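Phosphatidylinositol-specific phospholipase C (Listeria monocytogenes, PDB 2PLC) is a member of the phosphatidylinositol-specific phospholipase C family, with an X domain of the TIM-barrel clan. Local coordinates at residues N31-W36 against P75-A80; H25-Y30 against I61-K66; D67-Y72 against Y117-L122; K40-T45 against T223-Q228. All coordinates share one frame; numbering follows the deposited sequence.

Contact 1. Residues N31-W36 against P75-A80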
loop_
_atom_site.group_PDB
_atom_site.type_symbol
_atom_site.label_atom_id
_atom_site.label_comp_id
_atom_site.label_asym_id
_atom_site.label_seq_id
_atom_site.Cartn_x
_atom_site.Cartn_y
_atom_site.Cartn_z
ATOM N N ASN A 31 14.677 -4.941 -7.015
ATOM C CA ASN A 31 16.117 -5.079 -6.924
ATOM C C ASN A 31 16.386 -6.001 -5.740
ATOM O O ASN A 31 15.510 -6.195 -4.892
ATOM C CB ASN A 31 16.765 -3.709 -6.702
ATOM C CG ASN A 31 18.269 -3.731 -6.908
ATOM O OD1 ASN A 31 18.787 -4.503 -7.716
ATOM N ND2 ASN A 31 18.977 -2.873 -6.181
ATOM N N GLY A 32 17.587 -6.570 -5.691
ATOM C CA GLY A 32 17.930 -7.475 -4.608
ATOM C C GLY A 32 19.299 -8.109 -4.776
ATOM O O GLY A 32 20.045 -7.754 -5.691
ATOM N N ASP A 33 19.624 -9.052 -3.897
ATOM C CA ASP A 33 20.913 -9.728 -3.942
ATOM C C ASP A 33 21.026 -10.777 -5.052
ATOM O O ASP A 33 20.154 -10.884 -5.916
ATOM C CB ASP A 33 21.258 -10.333 -2.568
ATOM C CG ASP A 33 20.289 -11.428 -2.124
ATOM O OD1 ASP A 33 19.515 -11.963 -2.947
ATOM O OD2 ASP A 33 20.321 -11.765 -0.924
ATOM N N ILE A 34 22.105 -11.550 -5.024
ATOM C CA ILE A 34 22.328 -12.577 -6.029
ATOM C C ILE A 34 21.167 -13.583 -6.103
ATOM O O ILE A 34 20.826 -14.056 -7.188
ATOM C CB ILE A 34 23.681 -13.303 -5.790
ATOM C CG1 ILE A 34 24.028 -14.201 -6.978
ATOM C CG2 ILE A 34 23.643 -14.087 -4.488
ATOM C CD1 ILE A 34 24.191 -13.452 -8.307
ATOM N N THR A 35 20.537 -13.875 -4.966
ATOM C CA THR A 35 19.410 -14.815 -4.945
ATOM C C THR A 35 18.197 -14.225 -5.673
ATOM O O THR A 35 17.399 -14.954 -6.267
ATOM C CB THR A 35 19.013 -15.206 -3.502
ATOM O OG1 THR A 35 20.149 -15.755 -2.829
ATOM C CG2 THR A 35 17.911 -16.261 -3.515
ATOM N N TRP A 36 18.070 -12.903 -5.629
ATOM C CA TRP A 36 16.974 -12.218 -6.299
ATOM C C TRP A 36 17.112 -12.352 -7.819
ATOM O O TRP A 36 16.125 -12.573 -8.524
ATOM C CB TRP A 36 16.946 -10.744 -5.892
ATOM C CG TRP A 36 15.780 -9.993 -6.446
ATOM C CD1 TRP A 36 14.514 -9.934 -5.926
ATOM C CD2 TRP A 36 15.758 -9.213 -7.643
ATOM N NE1 TRP A 36 13.705 -9.171 -6.736
ATOM C CE2 TRP A 36 14.443 -8.719 -7.798
ATOM C CE3 TRP A 36 16.721 -8.884 -8.607
ATOM C CZ2 TRP A 36 14.071 -7.917 -8.875
ATOM C CZ3 TRP A 36 16.348 -8.084 -9.677
ATOM C CH2 TRP A 36 15.034 -7.612 -9.802
ATOM N N PRO A 75 13.723 -15.196 2.307
ATOM C CA PRO A 75 15.161 -15.305 2.569
ATOM C C PRO A 75 15.977 -14.427 1.622
ATOM O O PRO A 75 17.208 -14.431 1.659
ATOM C CB PRO A 75 15.425 -16.779 2.297
ATOM C CG PRO A 75 14.513 -17.049 1.134
ATOM C CD PRO A 75 13.234 -16.350 1.526
ATOM N N ILE A 76 15.280 -13.694 0.761
ATOM C CA ILE A 76 15.917 -12.836 -0.225
ATOM C C ILE A 76 16.054 -11.388 0.235
ATOM O O ILE A 76 15.058 -10.719 0.514
ATOM C CB ILE A 76 15.130 -12.882 -1.552
ATOM C CG1 ILE A 76 15.125 -14.309 -2.098
ATOM C CG2 ILE A 76 15.725 -11.926 -2.575
ATOM C CD1 ILE A 76 14.220 -14.494 -3.286
ATOM N N PHE A 77 17.300 -10.926 0.334
ATOM C CA PHE A 77 17.596 -9.551 0.724
ATOM C C PHE A 77 17.326 -8.675 -0.498
ATOM O O PHE A 77 17.784 -8.988 -1.598
ATOM C CB PHE A 77 19.063 -9.441 1.146
ATOM C CG PHE A 77 19.510 -8.038 1.462
ATOM C CD1 PHE A 77 18.705 -7.177 2.204
ATOM C CD2 PHE A 77 20.747 -7.580 1.019
ATOM C CE1 PHE A 77 19.122 -5.884 2.499
ATOM C CE2 PHE A 77 21.174 -6.286 1.310
ATOM C CZ PHE A 77 20.358 -5.436 2.053
ATOM N N LEU A 78 16.599 -7.575 -0.304
ATOM C CA LEU A 78 16.263 -6.689 -1.411
ATOM C C LEU A 78 17.151 -5.457 -1.589
ATOM O O LEU A 78 16.747 -4.493 -2.233
ATOM C CB LEU A 78 14.789 -6.279 -1.329
ATOM C CG LEU A 78 13.758 -7.415 -1.409
ATOM C CD1 LEU A 78 12.358 -6.840 -1.367
ATOM C CD2 LEU A 78 13.953 -8.219 -2.683
ATOM N N ASN A 79 18.368 -5.498 -1.049
ATOM C CA ASN A 79 19.305 -4.375 -1.169
ATOM C C ASN A 79 18.709 -3.029 -0.764
ATOM O O ASN A 79 18.852 -2.026 -1.475
ATOM C CB ASN A 79 19.877 -4.289 -2.592
ATOM C CG ASN A 79 20.935 -5.340 -2.861
ATOM O OD1 ASN A 79 21.053 -6.323 -2.127
ATOM N ND2 ASN A 79 21.718 -5.136 -3.912
ATOM N N ALA A 80 18.023 -3.026 0.374
ATOM C CA ALA A 80 17.400 -1.819 0.902
ATOM C C ALA A 80 17.237 -1.972 2.408
ATOM O O ALA A 80 17.202 -3.086 2.925
ATOM C CB ALA A 80 16.041 -1.583 0.240
#

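Contact 2. Residues H25-Y30 against I61-K66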
loop_
_atom_site.group_PDB
_atom_site.type_symbol
_atom_site.label_atom_id
_atom_site.label_comp_id
_atom_site.label_asym_id
_atom_site.label_seq_id
_atom_site.Cartn_x
_atom_site.Cartn_y
_atom_site.Cartn_z
ATOM N N HIS A 25 2.152 -3.935 -4.730
ATOM C CA HIS A 25 2.334 -5.125 -3.911
ATOM C C HIS A 25 3.834 -5.394 -3.867
ATOM O O HIS A 25 4.504 -5.320 -4.899
ATOM C CB HIS A 25 1.593 -6.314 -4.535
ATOM C CG HIS A 25 1.996 -7.643 -3.980
ATOM N ND1 HIS A 25 2.606 -8.613 -4.745
ATOM C CD2 HIS A 25 1.875 -8.165 -2.737
ATOM C CE1 HIS A 25 2.843 -9.675 -3.999
ATOM N NE2 HIS A 25 2.409 -9.430 -2.776
ATOM N N ASP A 26 4.356 -5.663 -2.671
ATOM C CA ASP A 26 5.783 -5.931 -2.473
ATOM C C ASP A 26 6.617 -4.849 -3.166
ATOM O O ASP A 26 7.480 -5.118 -4.007
ATOM C CB ASP A 26 6.136 -7.318 -3.003
ATOM C CG ASP A 26 7.270 -7.962 -2.243
ATOM O OD1 ASP A 26 7.954 -7.293 -1.432
ATOM O OD2 ASP A 26 7.463 -9.167 -2.465
ATOM N N THR A 27 6.312 -3.618 -2.784
ATOM C CA THR A 27 6.924 -2.405 -3.289
ATOM C C THR A 27 8.420 -2.431 -3.611
ATOM O O THR A 27 8.831 -1.954 -4.671
ATOM C CB THR A 27 6.658 -1.264 -2.297
ATOM O OG1 THR A 27 5.243 -1.169 -2.051
ATOM C CG2 THR A 27 7.189 0.067 -2.841
ATOM N N MET A 28 9.219 -2.987 -2.700
ATOM C CA MET A 28 10.676 -3.024 -2.847
ATOM C C MET A 28 11.289 -4.123 -3.701
ATOM O O MET A 28 12.502 -4.133 -3.902
ATOM C CB MET A 28 11.343 -3.063 -1.469
ATOM C CG MET A 28 10.982 -1.906 -0.562
ATOM S SD MET A 28 11.131 -0.307 -1.382
ATOM C CE MET A 28 12.916 -0.018 -1.277
ATOM N N SER A 29 10.475 -5.055 -4.185
ATOM C CA SER A 29 10.997 -6.148 -4.994
ATOM C C SER A 29 11.241 -5.785 -6.460
ATOM O O SER A 29 10.583 -6.306 -7.367
ATOM C CB SER A 29 10.095 -7.373 -4.888
ATOM O OG SER A 29 10.724 -8.497 -5.478
ATOM N N TYR A 30 12.167 -4.860 -6.677
ATOM C CA TYR A 30 12.554 -4.426 -8.021
ATOM C C TYR A 30 14.072 -4.484 -8.102
ATOM O O TYR A 30 14.675 -4.121 -9.107
ATOM C CB TYR A 30 12.062 -3.008 -8.328
ATOM C CG TYR A 30 12.503 -1.964 -7.334
ATOM C CD1 TYR A 30 13.740 -1.322 -7.462
ATOM C CD2 TYR A 30 11.683 -1.616 -6.258
ATOM C CE1 TYR A 30 14.146 -0.360 -6.538
ATOM C CE2 TYR A 30 12.076 -0.655 -5.331
ATOM C CZ TYR A 30 13.303 -0.030 -5.474
ATOM O OH TYR A 30 13.669 0.938 -4.569
ATOM N N ILE A 61 1.999 1.694 -0.171
ATOM C CA ILE A 61 3.187 0.865 -0.343
ATOM C C ILE A 61 3.159 -0.313 0.611
ATOM O O ILE A 61 2.540 -0.259 1.670
ATOM C CB ILE A 61 4.498 1.671 -0.216
ATOM C CG1 ILE A 61 4.590 2.355 1.145
ATOM C CG2 ILE A 61 4.574 2.704 -1.328
ATOM C CD1 ILE A 61 5.855 3.176 1.323
ATOM N N ASP A 62 3.813 -1.388 0.201
ATOM C CA ASP A 62 3.850 -2.631 0.955
ATOM C C ASP A 62 5.321 -2.950 1.241
ATOM O O ASP A 62 6.050 -3.417 0.365
ATOM C CB ASP A 62 3.188 -3.693 0.078
ATOM C CG ASP A 62 3.209 -5.069 0.679
ATOM O OD1 ASP A 62 3.650 -5.240 1.838
ATOM O OD2 ASP A 62 2.766 -5.995 -0.035
ATOM N N ILE A 63 5.744 -2.687 2.474
ATOM C CA ILE A 63 7.127 -2.890 2.897
ATOM C C ILE A 63 7.298 -4.086 3.828
ATOM O O ILE A 63 6.653 -4.171 4.870
ATOM C CB ILE A 63 7.660 -1.618 3.596
ATOM C CG1 ILE A 63 7.407 -0.383 2.720
ATOM C CG2 ILE A 63 9.151 -1.755 3.908
ATOM C CD1 ILE A 63 8.124 -0.399 1.392
ATOM N N ARG A 64 8.183 -5.004 3.449
ATOM C CA ARG A 64 8.442 -6.204 4.245
ATOM C C ARG A 64 9.859 -6.112 4.808
ATOM O O ARG A 64 10.817 -5.932 4.051
ATOM C CB ARG A 64 8.336 -7.453 3.369
ATOM C CG ARG A 64 7.263 -7.407 2.288
ATOM C CD ARG A 64 5.876 -7.613 2.844
ATOM N NE ARG A 64 4.871 -7.690 1.782
ATOM C CZ ARG A 64 4.465 -8.819 1.207
ATOM N NH1 ARG A 64 4.981 -9.982 1.582
ATOM N NH2 ARG A 64 3.516 -8.793 0.281
ATOM N N ALA A 65 9.996 -6.272 6.124
ATOM C CA ALA A 65 11.303 -6.183 6.775
ATOM C C ALA A 65 11.530 -7.229 7.864
ATOM O O ALA A 65 10.597 -7.902 8.296
ATOM C CB ALA A 65 11.488 -4.783 7.363
ATOM N N LYS A 66 12.789 -7.367 8.283
ATOM C CA LYS A 66 13.175 -8.294 9.349
ATOM C C LYS A 66 13.797 -7.489 10.492
ATOM O O LYS A 66 14.153 -6.326 10.295
ATOM C CB LYS A 66 14.143 -9.353 8.826
ATOM C CG LYS A 66 13.467 -10.369 7.927
ATOM C CD LYS A 66 14.377 -11.540 7.610
ATOM C CE LYS A 66 13.655 -12.567 6.760
ATOM N NZ LYS A 66 14.571 -13.646 6.311
HETATM O O HOH W 1 2.453 -11.593 -0.920
HETATM O O HOH W 2 8.607 -4.676 -0.323
#

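Contact 3. Residues D67-Y72 against Y117-L122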
loop_
_atom_site.group_PDB
_atom_site.type_symbol
_atom_site.label_atom_id
_atom_site.label_comp_id
_atom_site.label_asym_id
_atom_site.label_seq_id
_atom_site.Cartn_x
_atom_site.Cartn_y
_atom_site.Cartn_z
ATOM N N ASP A 67 13.934 -8.091 11.676
ATOM C CA ASP A 67 14.474 -7.371 12.835
ATOM C C ASP A 67 15.882 -6.771 12.715
ATOM O O ASP A 67 16.319 -6.026 13.593
ATOM C CB ASP A 67 14.294 -8.160 14.151
ATOM C CG ASP A 67 15.033 -9.491 14.171
ATOM O OD1 ASP A 67 15.825 -9.780 13.249
ATOM O OD2 ASP A 67 14.815 -10.256 15.135
ATOM N N ASN A 68 16.581 -7.088 11.628
ATOM C CA ASN A 68 17.907 -6.519 11.378
ATOM C C ASN A 68 17.677 -5.179 10.674
ATOM O O ASN A 68 18.623 -4.489 10.304
ATOM C CB ASN A 68 18.757 -7.451 10.499
ATOM C CG ASN A 68 18.105 -7.768 9.157
ATOM O OD1 ASN A 68 16.894 -7.641 8.988
ATOM N ND2 ASN A 68 18.914 -8.201 8.198
ATOM N N LEU A 69 16.396 -4.850 10.487
ATOM C CA LEU A 69 15.931 -3.619 9.846
ATOM C C LEU A 69 16.203 -3.510 8.350
ATOM O O LEU A 69 16.292 -2.411 7.811
ATOM C CB LEU A 69 16.464 -2.384 10.580
ATOM C CG LEU A 69 15.976 -2.226 12.020
ATOM C CD1 LEU A 69 16.524 -0.937 12.608
ATOM C CD2 LEU A 69 14.460 -2.228 12.052
ATOM N N ASN A 70 16.328 -4.652 7.686
ATOM C CA ASN A 70 16.567 -4.681 6.246
ATOM C C ASN A 70 15.314 -5.156 5.528
ATOM O O ASN A 70 14.492 -5.859 6.114
ATOM C CB ASN A 70 17.734 -5.607 5.899
ATOM C CG ASN A 70 19.087 -4.980 6.165
ATOM O OD1 ASN A 70 20.078 -5.687 6.317
ATOM N ND2 ASN A 70 19.141 -3.650 6.201
ATOM N N ILE A 71 15.192 -4.780 4.254
ATOM C CA ILE A 71 14.047 -5.140 3.424
ATOM C C ILE A 71 14.260 -6.514 2.797
ATOM O O ILE A 71 15.294 -6.776 2.173
ATOM C CB ILE A 71 13.795 -4.085 2.316
ATOM C CG1 ILE A 71 13.696 -2.680 2.932
ATOM C CG2 ILE A 71 12.528 -4.420 1.543
ATOM C CD1 ILE A 71 12.762 -2.577 4.125
ATOM N N TYR A 72 13.266 -7.384 2.964
ATOM C CA TYR A 72 13.339 -8.749 2.459
ATOM C C TYR A 72 12.116 -9.243 1.693
ATOM O O TYR A 72 11.056 -8.618 1.668
ATOM C CB TYR A 72 13.573 -9.729 3.619
ATOM C CG TYR A 72 14.964 -9.724 4.209
ATOM C CD1 TYR A 72 15.340 -8.768 5.149
ATOM C CD2 TYR A 72 15.904 -10.684 3.832
ATOM C CE1 TYR A 72 16.617 -8.765 5.698
ATOM C CE2 TYR A 72 17.184 -10.688 4.374
ATOM C CZ TYR A 72 17.532 -9.725 5.304
ATOM O OH TYR A 72 18.799 -9.712 5.833
ATOM N N TYR A 117 9.981 -3.898 18.960
ATOM C CA TYR A 117 10.910 -3.056 19.716
ATOM C C TYR A 117 12.026 -2.470 18.862
ATOM O O TYR A 117 12.465 -1.343 19.091
ATOM C CB TYR A 117 11.506 -3.838 20.891
ATOM C CG TYR A 117 10.469 -4.292 21.897
ATOM C CD1 TYR A 117 9.571 -3.381 22.462
ATOM C CD2 TYR A 117 10.364 -5.636 22.263
ATOM C CE1 TYR A 117 8.589 -3.796 23.363
ATOM C CE2 TYR A 117 9.386 -6.064 23.164
ATOM C CZ TYR A 117 8.503 -5.139 23.709
ATOM O OH TYR A 117 7.529 -5.556 24.591
ATOM N N ARG A 118 12.469 -3.239 17.872
ATOM C CA ARG A 118 13.542 -2.816 16.978
ATOM C C ARG A 118 13.191 -1.638 16.078
ATOM O O ARG A 118 14.009 -0.738 15.900
ATOM C CB ARG A 118 14.020 -3.990 16.120
ATOM C CG ARG A 118 14.906 -4.993 16.850
ATOM C CD ARG A 118 16.176 -4.333 17.388
ATOM N NE ARG A 118 16.919 -3.610 16.354
ATOM C CZ ARG A 118 17.866 -4.142 15.583
ATOM N NH1 ARG A 118 18.210 -5.418 15.718
ATOM N NH2 ARG A 118 18.466 -3.397 14.661
ATOM N N ILE A 119 11.986 -1.649 15.510
ATOM C CA ILE A 119 11.548 -0.576 14.615
ATOM C C ILE A 119 11.220 0.734 15.323
ATOM O O ILE A 119 11.190 1.788 14.688
ATOM C CB ILE A 119 10.303 -0.979 13.784
ATOM C CG1 ILE A 119 9.144 -1.366 14.716
ATOM C CG2 ILE A 119 10.653 -2.094 12.816
ATOM C CD1 ILE A 119 7.844 -1.667 14.007
ATOM N N GLN A 120 10.969 0.663 16.630
ATOM C CA GLN A 120 10.614 1.848 17.415
ATOM C C GLN A 120 11.572 3.035 17.338
ATOM O O GLN A 120 11.142 4.155 17.066
ATOM C CB GLN A 120 10.333 1.470 18.872
ATOM C CG GLN A 120 9.058 0.657 19.045
ATOM C CD GLN A 120 8.694 0.416 20.494
ATOM O OE1 GLN A 120 9.214 1.074 21.398
ATOM N NE2 GLN A 120 7.790 -0.530 20.726
ATOM N N PRO A 121 12.878 2.813 17.579
ATOM C CA PRO A 121 13.843 3.920 17.516
ATOM C C PRO A 121 13.846 4.612 16.153
ATOM O O PRO A 121 14.057 5.820 16.063
ATOM C CB PRO A 121 15.174 3.222 17.783
ATOM C CG PRO A 121 14.782 2.089 18.687
ATOM C CD PRO A 121 13.539 1.570 18.017
ATOM N N LEU A 122 13.590 3.838 15.100
ATOM C CA LEU A 122 13.559 4.353 13.733
ATOM C C LEU A 122 12.301 5.152 13.436
ATOM O O LEU A 122 12.360 6.205 12.806
ATOM C CB LEU A 122 13.656 3.207 12.732
ATOM C CG LEU A 122 14.901 3.181 11.855
ATOM C CD1 LEU A 122 14.704 2.123 10.789
ATOM C CD2 LEU A 122 15.138 4.544 11.216
#

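Contact 4. Residues K40-T45 against T223-Q228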
loop_
_atom_site.group_PDB
_atom_site.type_symbol
_atom_site.label_atom_id
_atom_site.label_comp_id
_atom_site.label_asym_id
_atom_site.label_seq_id
_atom_site.Cartn_x
_atom_site.Cartn_y
_atom_site.Cartn_z
ATOM N N LYS A 40 14.589 -14.298 -10.066
ATOM C CA LYS A 40 13.925 -13.104 -10.586
ATOM C C LYS A 40 12.490 -13.214 -11.107
ATOM O O LYS A 40 11.609 -12.491 -10.643
ATOM C CB LYS A 40 14.824 -12.423 -11.625
ATOM C CG LYS A 40 14.397 -11.030 -12.039
ATOM C CD LYS A 40 15.594 -10.258 -12.564
ATOM C CE LYS A 40 15.391 -9.779 -13.986
ATOM N NZ LYS A 40 14.250 -8.829 -14.107
ATOM N N PRO A 41 12.226 -14.117 -12.067
ATOM C CA PRO A 41 10.855 -14.238 -12.587
ATOM C C PRO A 41 9.765 -14.560 -11.553
ATOM O O PRO A 41 8.593 -14.234 -11.755
ATOM C CB PRO A 41 10.990 -15.328 -13.653
ATOM C CG PRO A 41 12.171 -16.134 -13.173
ATOM C CD PRO A 41 13.127 -15.072 -12.732
ATOM N N LEU A 42 10.160 -15.155 -10.432
ATOM C CA LEU A 42 9.224 -15.515 -9.371
ATOM C C LEU A 42 9.175 -14.469 -8.251
ATOM O O LEU A 42 8.123 -14.241 -7.635
ATOM C CB LEU A 42 9.634 -16.857 -8.757
ATOM C CG LEU A 42 9.893 -18.042 -9.688
ATOM C CD1 LEU A 42 10.525 -19.175 -8.891
ATOM C CD2 LEU A 42 8.595 -18.488 -10.347
ATOM N N ALA A 43 10.328 -13.860 -7.983
ATOM C CA ALA A 43 10.476 -12.874 -6.925
ATOM C C ALA A 43 10.132 -11.431 -7.288
ATOM O O ALA A 43 9.602 -10.700 -6.460
ATOM C CB ALA A 43 11.892 -12.943 -6.360
ATOM N N GLN A 44 10.436 -11.017 -8.511
ATOM C CA GLN A 44 10.176 -9.638 -8.923
ATOM C C GLN A 44 8.697 -9.252 -9.044
ATOM O O GLN A 44 7.891 -10.005 -9.586
ATOM C CB GLN A 44 10.898 -9.349 -10.237
ATOM C CG GLN A 44 10.855 -7.895 -10.656
ATOM C CD GLN A 44 11.392 -7.683 -12.052
ATOM O OE1 GLN A 44 11.338 -8.582 -12.888
ATOM N NE2 GLN A 44 11.906 -6.490 -12.314
ATOM N N THR A 45 8.353 -8.065 -8.546
ATOM C CA THR A 45 6.977 -7.566 -8.622
ATOM C C THR A 45 6.886 -6.137 -9.160
ATOM O O THR A 45 5.795 -5.666 -9.487
ATOM C CB THR A 45 6.298 -7.579 -7.258
ATOM O OG1 THR A 45 7.067 -6.785 -6.351
ATOM C CG2 THR A 45 6.184 -9.002 -6.730
ATOM N N THR A 223 2.982 -22.263 -11.909
ATOM C CA THR A 223 3.015 -22.209 -13.364
ATOM C C THR A 223 2.689 -20.843 -13.969
ATOM O O THR A 223 2.576 -20.717 -15.189
ATOM C CB THR A 223 2.065 -23.273 -13.967
ATOM O OG1 THR A 223 0.723 -23.033 -13.522
ATOM C CG2 THR A 223 2.491 -24.670 -13.528
ATOM N N PHE A 224 2.546 -19.825 -13.120
ATOM C CA PHE A 224 2.238 -18.466 -13.577
ATOM C C PHE A 224 2.954 -17.473 -12.662
ATOM O O PHE A 224 2.770 -17.497 -11.448
ATOM C CB PHE A 224 0.729 -18.229 -13.532
ATOM C CG PHE A 224 0.174 -17.595 -14.770
ATOM C CD1 PHE A 224 0.493 -18.091 -16.027
ATOM C CD2 PHE A 224 -0.686 -16.507 -14.681
ATOM C CE1 PHE A 224 -0.034 -17.511 -17.179
ATOM C CE2 PHE A 224 -1.218 -15.919 -15.821
ATOM C CZ PHE A 224 -0.894 -16.422 -17.073
ATOM N N THR A 225 3.795 -16.629 -13.245
ATOM C CA THR A 225 4.565 -15.654 -12.479
ATOM C C THR A 225 3.813 -14.347 -12.233
ATOM O O THR A 225 2.821 -14.064 -12.904
ATOM C CB THR A 225 5.889 -15.301 -13.200
ATOM O OG1 THR A 225 5.608 -14.594 -14.418
ATOM C CG2 THR A 225 6.677 -16.557 -13.510
ATOM N N PRO A 226 4.276 -13.536 -11.257
ATOM C CA PRO A 226 3.617 -12.258 -10.968
ATOM C C PRO A 226 3.530 -11.404 -12.234
ATOM O O PRO A 226 2.523 -10.742 -12.470
ATOM C CB PRO A 226 4.547 -11.625 -9.933
ATOM C CG PRO A 226 5.038 -12.822 -9.166
ATOM C CD PRO A 226 5.343 -13.810 -10.270
ATOM N N ARG A 227 4.573 -11.460 -13.059
ATOM C CA ARG A 227 4.625 -10.698 -14.302
ATOM C C ARG A 227 3.521 -11.134 -15.270
ATOM O O ARG A 227 2.906 -10.300 -15.929
ATOM C CB ARG A 227 6.001 -10.852 -14.956
ATOM C CG ARG A 227 6.110 -10.276 -16.358
ATOM C CD ARG A 227 6.473 -8.809 -16.355
ATOM N NE ARG A 227 7.884 -8.594 -16.035
ATOM C CZ ARG A 227 8.540 -7.457 -16.264
ATOM N NH1 ARG A 227 7.914 -6.421 -16.818
ATOM N NH2 ARG A 227 9.819 -7.347 -15.922
ATOM N N GLN A 228 3.267 -12.437 -15.340
ATOM C CA GLN A 228 2.231 -12.965 -16.223
ATOM C C GLN A 228 0.827 -12.567 -15.769
ATOM O O GLN A 228 0.015 -12.132 -16.584
ATOM C CB GLN A 228 2.341 -14.479 -16.335
ATOM C CG GLN A 228 3.581 -14.931 -17.079
ATOM C CD GLN A 228 3.719 -16.432 -17.089
ATOM O OE1 GLN A 228 3.934 -17.054 -16.050
ATOM N NE2 GLN A 228 3.578 -17.031 -18.266
HETATM O O HOH W 3 7.682 -11.740 -11.893
#

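Contact 1. Residues N31-W36 against P75-A80
Asp33, the N-cap of helix 34-38, docks on strand 76-78, the second strand of the beta hairpin that begins with strand 70-73. Its backbone N donates to Phe77 O (2.9 Å, N-H...O 155°), and its carboxylate reaches back to the same residue, OD2 taking a weak bond from Phe77 N at 3.4 Å. Phe77 is thus held through both its backbone N and its O. With chi1 at 64°, Asp33 CG stands between its own N and carbonyl carbon, which also turns OD1 toward the first helical turn. There Trp36 N meets OD1 at 3.2 Å, nearly along the C-O axis, and Thr35 N adds a weak bond. Beside this polar grip the packing is apolar. Ile76 CG2 lies at the edge of the Trp36 indole, 3.7 Å from Trp36 CB, while Ile76 CG1 is 3.7 Å from Thr35 CG2. Leu78 CD2 touches both Trp36 CD1 (3.7 Å) and Asn31 O (3.4 Å), and one face of the same indole covers the Asn31-Gly32 peptide. Asn31 ND2 approaches Asn79 CB, the two amide planes nearly perpendicular. The motif is an aspartate N-cap whose second carboxylate oxygen and backbone N pair with a beta-hairpin strand.

Contact 2. Residues H25-Y30 against I61-K66
Asp26 and Thr27 are tied to Asp62 by direct hydrogen bonds. Asp62 N donates almost straight to Thr27 OG1 (2.7 Å, 174°), and Asp26 N donates to Asp62 OD2 (3.1 Å) from above the carboxylate plane; a bond from Thr27 N to Asp62 O is weak. Within the strand, Arg64 holds the carboxylate that receives Asp26 N, gripping it side-on with NE to Asp62 OD1 at 2.7 Å and NH2 to OD2 at 2.9 Å, both met on the syn side, so OD2 serves two donors and the guanidinium is fixed in rotation. Asp26 OD1 lies over one face of that guanidinium, with no N-H aimed at it. The bonds to Asp62 join the loop after strand 20-24 to strand 60-65, the next strand of the TIM-type barrel but in a separate sheet. Two waters complete the polar contacts: one lies between His25 NE2 and Arg64 NH2, in the plane of the imidazole, whose ND1 is bonded to Asp258; the other links Asp26 OD1, Met28 N and Asp62 O. On the opposite side of the strand, chi1 of -57° (CG anti to the carbonyl carbon) puts Met28 CG 3.8 Å from Ile63 CD1; Val85 of helix 82-95 touches both.

Contact 3. Residues D67-Y72 against Y117-L122
Arg118, on helix 114-125, curls its side chain round Asp67 O. CB lies 4.0 Å from Asp67 O and CG 3.7 Å. The chain then bends at both chi2 (-60°) and chi3 (-54°), folding over the carbonyl instead of stretching past it. CD passes the same oxygen, NE follows at 3.7 Å, and at the tip Arg118 CZ comes to 3.1 Å and NH1 to 2.9 Å from Asp67 O. The oxygen sits over a face of the guanidinium, so the short NH1 distance has too poor an angle to count as a hydrogen bond. NH2, the other branch, lies near Asp67 O as well as 3.7 Å from Leu69 CD1. Leu69 carries the apolar half of the contact, pointing toward the helix and packing against its side chains. Its CD2 meets Ile119 CG2 at 3.9 Å, and its CD1 reaches Leu122 CD1 tip to tip at 4.0 Å. Ile119 and Leu122 also lie on Leu82 of helix 82-95, so Leu69 joins an apolar patch shared by two helices. The arginine is exposed and poorly ordered, so its exact pose should be read with caution. The chemistry implies a surface contact in which leucine packing provides the defined part, perhaps supplemented by a weak attraction that would not depend on a directed N-H.

Contact 4. Residues K40-T45 against T223-Q228
Pro226 and Thr225 meet the facing segment mostly through its carbonyl oxygens, and the polar link between the two sides runs through a water. Pro41 O lies only 3.2 Å from Thr225 CB, a tight approach, and 3.6 Å from Pro226 CD. Farther round the proline ring, Pro226 CG is 3.7 Å from Leu42 O and Pro226 CB 3.7 Å from Gln44 O, so the ring lies across the C-terminal end of helix 40-43. The water donates to Pro41 O (2.7 Å) and Gln44 O (2.9 Å) and accepts a weak bond from Arg227 N, joining the end of one helix to the beginning of the other. Carbonyls near the end of helix 40-43 thus face the N-terminal end of helix 226-246, which may favour them. Gln44 OE1 faces Arg227 NH2 obliquely, with 85° between the amide and guanidinium planes; Arg227 also makes a cation-pi contact with Phe259. Thr225 is held by its own helix: with chi1 at 67°, OG1 takes a weak bond from Gln228 N at 3.3 Å, while Thr225 N donates to Gln228 OE1 at 2.8 Å. This reciprocal pair is a capping box, here opening helix 226-246 against the end of a short helix.

How the contacts relate
Following the chain from the N terminus, the loop after strand 20-24 enters contact 2, which closes on strand 60-65 of the other large sheet. Residues 31-36 follow directly and meet strand 76-78 of the hairpin in contact 1, so the loops of contacts 1 and 2 cross. Contact 4 starts inside both and closes far later, at the start of helix 226-246, crossing both. Contact 3 begins just after contact 2 ends, crosses contact 1, and is nested within contact 4. Hairpin strands 70-73 and 76-78 join contacts 3 and 1, Trp36 packs on Gln44 between contacts 1 and 4, and Ser29 bonds to Ala43 between contacts 2 and 4.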